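Local coordinates for uncharacterized peroxidase-related protein (Silicibacter sp., PDB 2PFX) that is of unknown function but is probably a peroxidase-related oxidoreductase of the AhpD-like, carboxymuconolactone decarboxylase type, at residues Val78-Ile83 with Asp128-Met133; Arg124-Phe129 with Trp159-Val164. All coordinates share one frame; numbering follows the deposited sequence.

Contact 1. Residues Val78-Ile83 with Asp128-Met133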
ATOM      1  N   VAL A  78      -4.338  14.122 -16.945  1.00 11.21           N
ATOM      2  CA  VAL A  78      -2.928  14.063 -16.542  1.00 10.82           C
ATOM      3  C   VAL A  78      -2.743  13.652 -15.104  1.00 10.06           C
ATOM      4  O   VAL A  78      -1.819  12.928 -14.749  1.00 10.75           O
ATOM      5  CB  VAL A  78      -2.243  15.424 -16.774  1.00  9.34           C
ATOM      6  CG1 VAL A  78      -0.803  15.402 -16.263  1.00 14.54           C
ATOM      7  CG2 VAL A  78      -2.280  15.752 -18.248  1.00  8.05           C
ATOM      8  N   VAL A  79      -3.610  14.127 -14.216  1.00 12.95           N
ATOM      9  CA  VAL A  79      -3.487  13.716 -12.813  1.00  6.76           C
ATOM     10  C   VAL A  79      -3.756  12.227 -12.685  1.00  7.96           C
ATOM     11  O   VAL A  79      -3.013  11.478 -12.023  1.00 10.89           O
ATOM     12  CB  VAL A  79      -4.427  14.568 -11.951  1.00 10.47           C
ATOM     13  CG1 VAL A  79      -4.624  13.961 -10.574  1.00 13.19           C
ATOM     14  CG2 VAL A  79      -3.877  15.986 -11.874  1.00  8.84           C
ATOM     15  N   VAL A  80      -4.798  11.716 -13.315  1.00 11.61           N
ATOM     16  CA  VAL A  80      -5.038  10.264 -13.343  1.00  6.92           C
ATOM     17  C   VAL A  80      -3.808   9.552 -13.883  1.00  5.95           C
ATOM     18  O   VAL A  80      -3.314   8.615 -13.255  1.00  9.27           O
ATOM     19  CB  VAL A  80      -6.294   9.902 -14.155  1.00  8.81           C
ATOM     20  CG1 VAL A  80      -6.502   8.392 -14.198  1.00  9.01           C
ATOM     21  CG2 VAL A  80      -7.524  10.575 -13.551  1.00  9.94           C
ATOM     22  N   SER A  81      -3.290   9.980 -15.034  1.00  7.88           N
ATOM     23  CA  SER A  81      -2.140   9.339 -15.648  1.00 13.85           C
ATOM     24  C   SER A  81      -0.887   9.348 -14.803  1.00 11.30           C
ATOM     25  O   SER A  81      -0.049   8.468 -14.861  1.00  8.57           O
ATOM     26  CB  SER A  81      -1.782  10.075 -16.944  1.00 13.86           C
ATOM     27  OG  SER A  81      -2.904  10.146 -17.786  1.00 10.39           O
ATOM     28  N   SER A  82      -0.732  10.436 -14.034  1.00 10.68           N
ATOM     29  CA  SER A  82       0.434  10.538 -13.173  1.00  8.76           C
ATOM     30  C   SER A  82       0.358   9.479 -12.082  1.00 12.58           C
ATOM     31  O   SER A  82       1.335   8.807 -11.744  1.00 12.72           O
ATOM     32  CB  SER A  82       0.514  11.947 -12.572  1.00 11.80           C
ATOM     33  OG  SER A  82       1.639  12.079 -11.723  1.00 12.99           O
ATOM     34  N   ILE A  83      -0.830   9.318 -11.495  1.00  7.00           N
ATOM     35  CA  ILE A  83      -0.987   8.357 -10.439  1.00 10.70           C
ATOM     36  C   ILE A  83      -0.791   6.930 -10.961  1.00 10.68           C
ATOM     37  O   ILE A  83      -0.190   6.114 -10.261  1.00 10.88           O
ATOM     38  CB  ILE A  83      -2.360   8.468  -9.751  1.00 12.07           C
ATOM     39  CG1 ILE A  83      -2.540   9.800  -9.017  1.00  9.39           C
ATOM     40  CG2 ILE A  83      -2.598   7.285  -8.829  1.00 12.27           C
ATOM     41  CD1 ILE A  83      -3.982  10.181  -8.799  1.00 16.16           C
ATOM     42  N   ASP A 128      -8.469  16.544  -6.668  1.00 10.11           N
ATOM     43  CA  ASP A 128      -8.421  15.696  -5.490  1.00  9.31           C
ATOM     44  C   ASP A 128      -9.440  14.556  -5.567  1.00 14.35           C
ATOM     45  O   ASP A 128      -9.178  13.421  -5.152  1.00 11.90           O
ATOM     46  CB  ASP A 128      -8.714  16.539  -4.256  1.00 12.80           C
ATOM     47  CG  ASP A 128      -7.611  17.455  -3.785  1.00 16.22           C
ATOM     48  OD1 ASP A 128      -6.455  17.328  -4.242  1.00 12.72           O
ATOM     49  OD2 ASP A 128      -7.946  18.313  -2.934  1.00 14.08           O
ATOM     50  N   PHE A 129     -10.627  14.865  -6.082  1.00  9.89           N
ATOM     51  CA  PHE A 129     -11.678  13.870  -6.288  1.00 11.75           C
ATOM     52  C   PHE A 129     -11.253  12.819  -7.324  1.00  6.62           C
ATOM     53  O   PHE A 129     -11.415  11.616  -7.142  1.00  8.19           O
ATOM     54  CB  PHE A 129     -12.958  14.599  -6.710  1.00  9.08           C
ATOM     55  CG  PHE A 129     -14.230  13.752  -6.704  1.00 14.84           C
ATOM     56  CD1 PHE A 129     -15.008  13.629  -5.561  1.00 14.50           C
ATOM     57  CD2 PHE A 129     -14.660  13.086  -7.841  1.00 13.12           C
ATOM     58  CE1 PHE A 129     -16.167  12.878  -5.575  1.00  9.60           C
ATOM     59  CE2 PHE A 129     -15.800  12.314  -7.860  1.00  8.38           C
ATOM     60  CZ  PHE A 129     -16.541  12.188  -6.703  1.00  9.52           C
ATOM     61  N   ALA A 130     -10.702  13.291  -8.430  1.00  8.31           N
ATOM     62  CA  ALA A 130     -10.201  12.383  -9.465  1.00  8.85           C
ATOM     63  C   ALA A 130      -9.137  11.472  -8.875  1.00  5.85           C
ATOM     64  O   ALA A 130      -9.146  10.266  -9.148  1.00  9.83           O
ATOM     65  CB  ALA A 130      -9.676  13.167 -10.654  1.00 11.63           C
ATOM     66  N   ALA A 131      -8.251  12.038  -8.077  1.00  8.80           N
ATOM     67  CA  ALA A 131      -7.178  11.302  -7.399  1.00 11.56           C
ATOM     68  C   ALA A 131      -7.731  10.244  -6.470  1.00 12.05           C
ATOM     69  O   ALA A 131      -7.292   9.087  -6.464  1.00 10.18           O
ATOM     70  CB  ALA A 131      -6.249  12.230  -6.615  1.00 14.02           C
ATOM     71  N   LYS A 132      -8.716  10.634  -5.673  1.00  8.62           N
ATOM     72  CA  LYS A 132      -9.333   9.676  -4.774  1.00  9.32           C
ATOM     73  C   LYS A 132     -10.088   8.576  -5.511  1.00  7.19           C
ATOM     74  O   LYS A 132     -10.142   7.398  -5.108  1.00 15.00           O
ATOM     75  CB  LYS A 132     -10.257  10.413  -3.801  1.00 13.85           C
ATOM     76  CG  LYS A 132     -10.843   9.426  -2.776  1.00 19.45           C
ATOM     77  CD  LYS A 132     -11.703  10.132  -1.738  1.00 21.13           C
ATOM     78  CE  LYS A 132     -12.141   9.120  -0.681  1.00 19.45           C
ATOM     79  NZ  LYS A 132     -12.545   9.846   0.549  1.00 22.72           N
HETATM   80  N   MSE A 133     -10.732   8.904  -6.618  1.00  8.48           N
HETATM   81  CA  MSE A 133     -11.363   7.915  -7.468  1.00  7.59           C
HETATM   82  C   MSE A 133     -10.333   6.954  -8.054  1.00 12.07           C
HETATM   83  O   MSE A 133     -10.563   5.767  -8.226  1.00 10.64           O
HETATM   84  CB  MSE A 133     -12.049   8.605  -8.641  1.00 16.82           C
HETATM   85  CG  MSE A 133     -13.424   9.173  -8.353  1.00 15.29           C
HETATM   86 SE   MSE A 133     -14.250   9.951  -9.861  0.75  9.24          SE
HETATM   87  CE  MSE A 133     -14.422   8.343 -10.875  1.00  7.86           C
TER
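I83 reaches A131 with the end of its longer branch: CD1 lies 3.7 Å from A131 CA and 3.8 Å from A131 CB, so the methyl meets both the helix backbone and the small side chain. The torsions account for this approach. With chi1 at -65°, CG1 stands beside the backbone N and opposite the carbonyl carbon, and chi2 of 158° extends CD1 toward the other helix; CG2, anti to the backbone N, leaves the contact to CD1. V80 meets the neighbouring alanine less closely, its CG2 methyl 4.4 Å from A130 CB. V79, whose CB points at the opposite helix, flanks these pairs, its CG1 4.6 Å from A131 CB. Because two alanines line this face of 128-133, the backbones come near, with V80 CA 6.4 Å from A131 CA. No hydrogen bond spans the contact. Y114 also touches V79 and A131, and N169 and N172 of helix 155-178 lie against V80, in a buried setting. The arrangement is a buried helix-helix contact in which branched aliphatic residues pack on an alanine surface, here joining helices 70-84 and 121-136 of the all-helical AhpD-like fold.

Contact 2. Residues Arg124-Phe129 with Trp159-Val164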
ATOM      1  N   ARG A 124      -8.644  22.630  -7.741  1.00 10.82           N
ATOM      2  CA  ARG A 124      -7.926  21.689  -6.872  1.00  6.86           C
ATOM      3  C   ARG A 124      -8.850  20.614  -6.361  1.00 13.19           C
ATOM      4  O   ARG A 124      -8.464  19.439  -6.305  1.00 11.55           O
ATOM      5  CB  ARG A 124      -7.290  22.463  -5.713  1.00  8.34           C
ATOM      6  CG  ARG A 124      -6.616  21.550  -4.718  1.00 10.51           C
ATOM      7  CD  ARG A 124      -5.586  20.574  -5.345  1.00 18.48           C
ATOM      8  NE  ARG A 124      -5.046  19.823  -4.178  1.00 15.50           N
ATOM      9  CZ  ARG A 124      -3.901  20.079  -3.567  1.00 12.40           C
ATOM     10  NH1 ARG A 124      -3.051  21.034  -3.914  1.00 16.49           N
ATOM     11  NH2 ARG A 124      -3.591  19.315  -2.522  1.00 17.36           N
ATOM     12  N   VAL A 125     -10.088  20.913  -5.946  1.00 11.99           N
ATOM     13  CA  VAL A 125     -10.920  19.827  -5.414  1.00 10.11           C
ATOM     14  C   VAL A 125     -11.369  18.884  -6.524  1.00 10.15           C
ATOM     15  O   VAL A 125     -11.562  17.688  -6.303  1.00  9.32           O
ATOM     16  CB  VAL A 125     -12.115  20.355  -4.612  1.00 10.55           C
ATOM     17  CG1 VAL A 125     -11.560  21.227  -3.468  1.00 10.42           C
ATOM     18  CG2 VAL A 125     -13.119  21.140  -5.436  1.00 11.07           C
HETATM   19  N   MSE A 126     -11.515  19.407  -7.730  1.00 11.54           N
HETATM   20  CA  MSE A 126     -11.777  18.586  -8.902  1.00  9.09           C
HETATM   21  C   MSE A 126     -10.696  17.516  -9.058  1.00  6.31           C
HETATM   22  O   MSE A 126     -10.971  16.320  -9.212  1.00 10.52           O
HETATM   23  CB  MSE A 126     -11.867  19.490 -10.114  1.00  9.70           C
HETATM   24  CG  MSE A 126     -12.145  18.758 -11.420  1.00  9.84           C
HETATM   25 SE   MSE A 126     -11.971  19.929 -12.925  0.75 12.51          SE
HETATM   26  CE  MSE A 126     -10.072  20.074 -12.838  1.00 12.92           C
ATOM     27  N   LEU A 127      -9.448  17.945  -8.988  1.00  9.45           N
ATOM     28  CA  LEU A 127      -8.337  16.998  -9.076  1.00 11.09           C
ATOM     29  C   LEU A 127      -8.188  16.078  -7.874  1.00  9.33           C
ATOM     30  O   LEU A 127      -7.804  14.915  -8.021  1.00  8.95           O
ATOM     31  CB  LEU A 127      -7.023  17.743  -9.345  1.00  7.68           C
ATOM     32  CG  LEU A 127      -6.997  18.554 -10.640  1.00  8.72           C
ATOM     33  CD1 LEU A 127      -5.686  19.299 -10.795  1.00 11.35           C
ATOM     34  CD2 LEU A 127      -7.246  17.677 -11.872  1.00 11.23           C
ATOM     35  N   ASP A 128      -8.469  16.544  -6.668  1.00 10.11           N
ATOM     36  CA  ASP A 128      -8.421  15.696  -5.490  1.00  9.31           C
ATOM     37  C   ASP A 128      -9.440  14.556  -5.567  1.00 14.35           C
ATOM     38  O   ASP A 128      -9.178  13.421  -5.152  1.00 11.90           O
ATOM     39  CB  ASP A 128      -8.714  16.539  -4.256  1.00 12.80           C
ATOM     40  CG  ASP A 128      -7.611  17.455  -3.785  1.00 16.22           C
ATOM     41  OD1 ASP A 128      -6.455  17.328  -4.242  1.00 12.72           O
ATOM     42  OD2 ASP A 128      -7.946  18.313  -2.934  1.00 14.08           O
ATOM     43  N   PHE A 129     -10.627  14.865  -6.082  1.00  9.89           N
ATOM     44  CA  PHE A 129     -11.678  13.870  -6.288  1.00 11.75           C
ATOM     45  C   PHE A 129     -11.253  12.819  -7.324  1.00  6.62           C
ATOM     46  O   PHE A 129     -11.415  11.616  -7.142  1.00  8.19           O
ATOM     47  CB  PHE A 129     -12.958  14.599  -6.710  1.00  9.08           C
ATOM     48  CG  PHE A 129     -14.230  13.752  -6.704  1.00 14.84           C
ATOM     49  CD1 PHE A 129     -15.008  13.629  -5.561  1.00 14.50           C
ATOM     50  CD2 PHE A 129     -14.660  13.086  -7.841  1.00 13.12           C
ATOM     51  CE1 PHE A 129     -16.167  12.878  -5.575  1.00  9.60           C
ATOM     52  CE2 PHE A 129     -15.800  12.314  -7.860  1.00  8.38           C
ATOM     53  CZ  PHE A 129     -16.541  12.188  -6.703  1.00  9.52           C
ATOM     54  N   TRP A 159     -20.834  14.125 -12.430  1.00 11.49           N
ATOM     55  CA  TRP A 159     -20.925  13.004 -13.363  1.00 10.66           C
ATOM     56  C   TRP A 159     -19.835  13.060 -14.436  1.00 14.10           C
ATOM     57  O   TRP A 159     -19.174  12.077 -14.790  1.00 13.14           O
ATOM     58  CB  TRP A 159     -22.284  12.989 -14.056  1.00  8.93           C
ATOM     59  CG  TRP A 159     -22.421  11.901 -15.074  1.00  8.24           C
ATOM     60  CD1 TRP A 159     -22.268  11.980 -16.422  1.00 19.26           C
ATOM     61  CD2 TRP A 159     -22.741  10.520 -14.790  1.00  9.81           C
ATOM     62  NE1 TRP A 159     -22.477  10.748 -17.007  1.00 17.30           N
ATOM     63  CE2 TRP A 159     -22.769   9.841 -16.014  1.00 12.79           C
ATOM     64  CE3 TRP A 159     -23.008   9.818 -13.616  1.00 11.39           C
ATOM     65  CZ2 TRP A 159     -23.051   8.481 -16.101  1.00 11.82           C
ATOM     66  CZ3 TRP A 159     -23.294   8.465 -13.682  1.00 13.41           C
ATOM     67  CH2 TRP A 159     -23.312   7.821 -14.930  1.00 14.97           C
ATOM     68  N   ASP A 160     -19.644  14.256 -14.998  1.00 10.48           N
ATOM     69  CA  ASP A 160     -18.574  14.456 -15.963  1.00  7.59           C
ATOM     70  C   ASP A 160     -17.202  14.232 -15.359  1.00 10.76           C
ATOM     71  O   ASP A 160     -16.329  13.649 -15.999  1.00 10.97           O
ATOM     72  CB  ASP A 160     -18.671  15.869 -16.532  1.00  8.79           C
ATOM     73  CG  ASP A 160     -19.839  16.099 -17.468  1.00 15.01           C
ATOM     74  OD1 ASP A 160     -20.563  15.101 -17.706  1.00 13.98           O
ATOM     75  OD2 ASP A 160     -20.041  17.251 -17.948  1.00 12.76           O
ATOM     76  N   ILE A 161     -16.961  14.700 -14.131  1.00  9.58           N
ATOM     77  CA  ILE A 161     -15.637  14.472 -13.550  1.00  8.30           C
ATOM     78  C   ILE A 161     -15.380  12.988 -13.368  1.00  9.12           C
ATOM     79  O   ILE A 161     -14.308  12.425 -13.642  1.00 10.42           O
ATOM     80  CB  ILE A 161     -15.492  15.235 -12.219  1.00 10.29           C
ATOM     81  CG1 ILE A 161     -15.448  16.763 -12.372  1.00  9.47           C
ATOM     82  CG2 ILE A 161     -14.251  14.774 -11.477  1.00 16.39           C
ATOM     83  CD1 ILE A 161     -15.843  17.478 -11.097  1.00 12.11           C
ATOM     84  N   ALA A 162     -16.417  12.292 -12.895  1.00  8.22           N
ATOM     85  CA  ALA A 162     -16.331  10.853 -12.696  1.00  9.70           C
ATOM     86  C   ALA A 162     -16.082  10.135 -14.019  1.00  9.28           C
ATOM     87  O   ALA A 162     -15.287   9.192 -14.068  1.00 10.05           O
ATOM     88  CB  ALA A 162     -17.592  10.331 -12.035  1.00  9.26           C
ATOM     89  N   ASN A 163     -16.736  10.553 -15.090  1.00  8.55           N
ATOM     90  CA  ASN A 163     -16.560   9.780 -16.333  1.00  9.75           C
ATOM     91  C   ASN A 163     -15.208  10.048 -16.962  1.00 14.83           C
ATOM     92  O   ASN A 163     -14.567   9.114 -17.461  1.00 12.17           O
ATOM     93  CB  ASN A 163     -17.716  10.061 -17.291  1.00  8.42           C
ATOM     94  CG  ASN A 163     -18.870   9.121 -16.996  1.00 16.44           C
ATOM     95  OD1 ASN A 163     -19.026   8.101 -17.668  1.00 16.42           O
ATOM     96  ND2 ASN A 163     -19.662   9.463 -15.988  1.00 14.54           N
ATOM     97  N   VAL A 164     -14.762  11.304 -16.944  1.00 10.81           N
ATOM     98  CA  VAL A 164     -13.441  11.601 -17.478  1.00  8.64           C
ATOM     99  C   VAL A 164     -12.399  10.823 -16.675  1.00  8.10           C
ATOM    100  O   VAL A 164     -11.543  10.171 -17.247  1.00 12.34           O
ATOM    101  CB  VAL A 164     -13.151  13.100 -17.470  1.00 10.01           C
ATOM    102  CG1 VAL A 164     -11.701  13.389 -17.817  1.00 10.36           C
ATOM    103  CG2 VAL A 164     -14.110  13.769 -18.442  1.00 11.98           C
TER
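I161 inserts its two branches against M126 and F129, which lie one turn apart on helix 121-136, and the remaining residues of 159-164 turn largely to other partners. W159 begins the segment on another face of the helix, where its ring makes edge-to-face stacks with Y44 and F46 of the second subunit. D160 likewise turns to a different partner, a salt bridge with R156. At I161 the side chain divides the work: CD1 is 3.9 Å from M126 CG, while CG2 is 4.0 Å from F129 CD2. Since chi1 is -69°, CG2 is anti to the backbone N and CG1 lies beside it, which separates the branches between the two partners. CG2 approaches the F129 ring obliquely, and the M126 chain crosses I161 at a slant before bending at chi3 near its selenium. A162 follows at the margin, its CB 5.0 Å from F129 CE2. N163 then folds back on its own helix: ND2 donates to W159 O at 2.9 Å, nearly straight at 170°, from above the carbonyl plane, while N163 N reaches the same oxygen from the other face. The same ND2 lies 3.1 Å above the W159 ring plane, toward the rim, and OD1 bonds Y44 OH of the second subunit, so the amide is fixed by both of its ends. V164 closes the segment against I76 of helix 70-84. Across 124-129, R124 NE meets D128 OD1 on its syn side at 2.9 Å in a salt bridge, the oxygen tilted 20° out of the guanidinium plane. The contact itself therefore rests on dispersion and exclusion of water, with no hydrogen bond between the segments, while the R124, D128, D160 and N163 side chains find their partners within their own helices or elsewhere in the assembly.

From the N terminus, helix 70-84 comes first, and contact 1 brings it against helix 121-136, closing a loop of 44 intervening residues, 32 of them helical. Contact 2 starts on that same second helix and joins it to helix 155-178 across 29 residues. The two loops overlap through 124-133, neither containing the other, and their segments share D128 and F129, of which F129 touches across contact 2. Helix 121-136 is thus the shared partner of the other two. The contact centres are 8 Å apart, and they meet directly where M133 CE lies 3.4 Å from A162 O and V79 CG2 3.8 Å from L127 CD2. Both contacts also touch the second subunit.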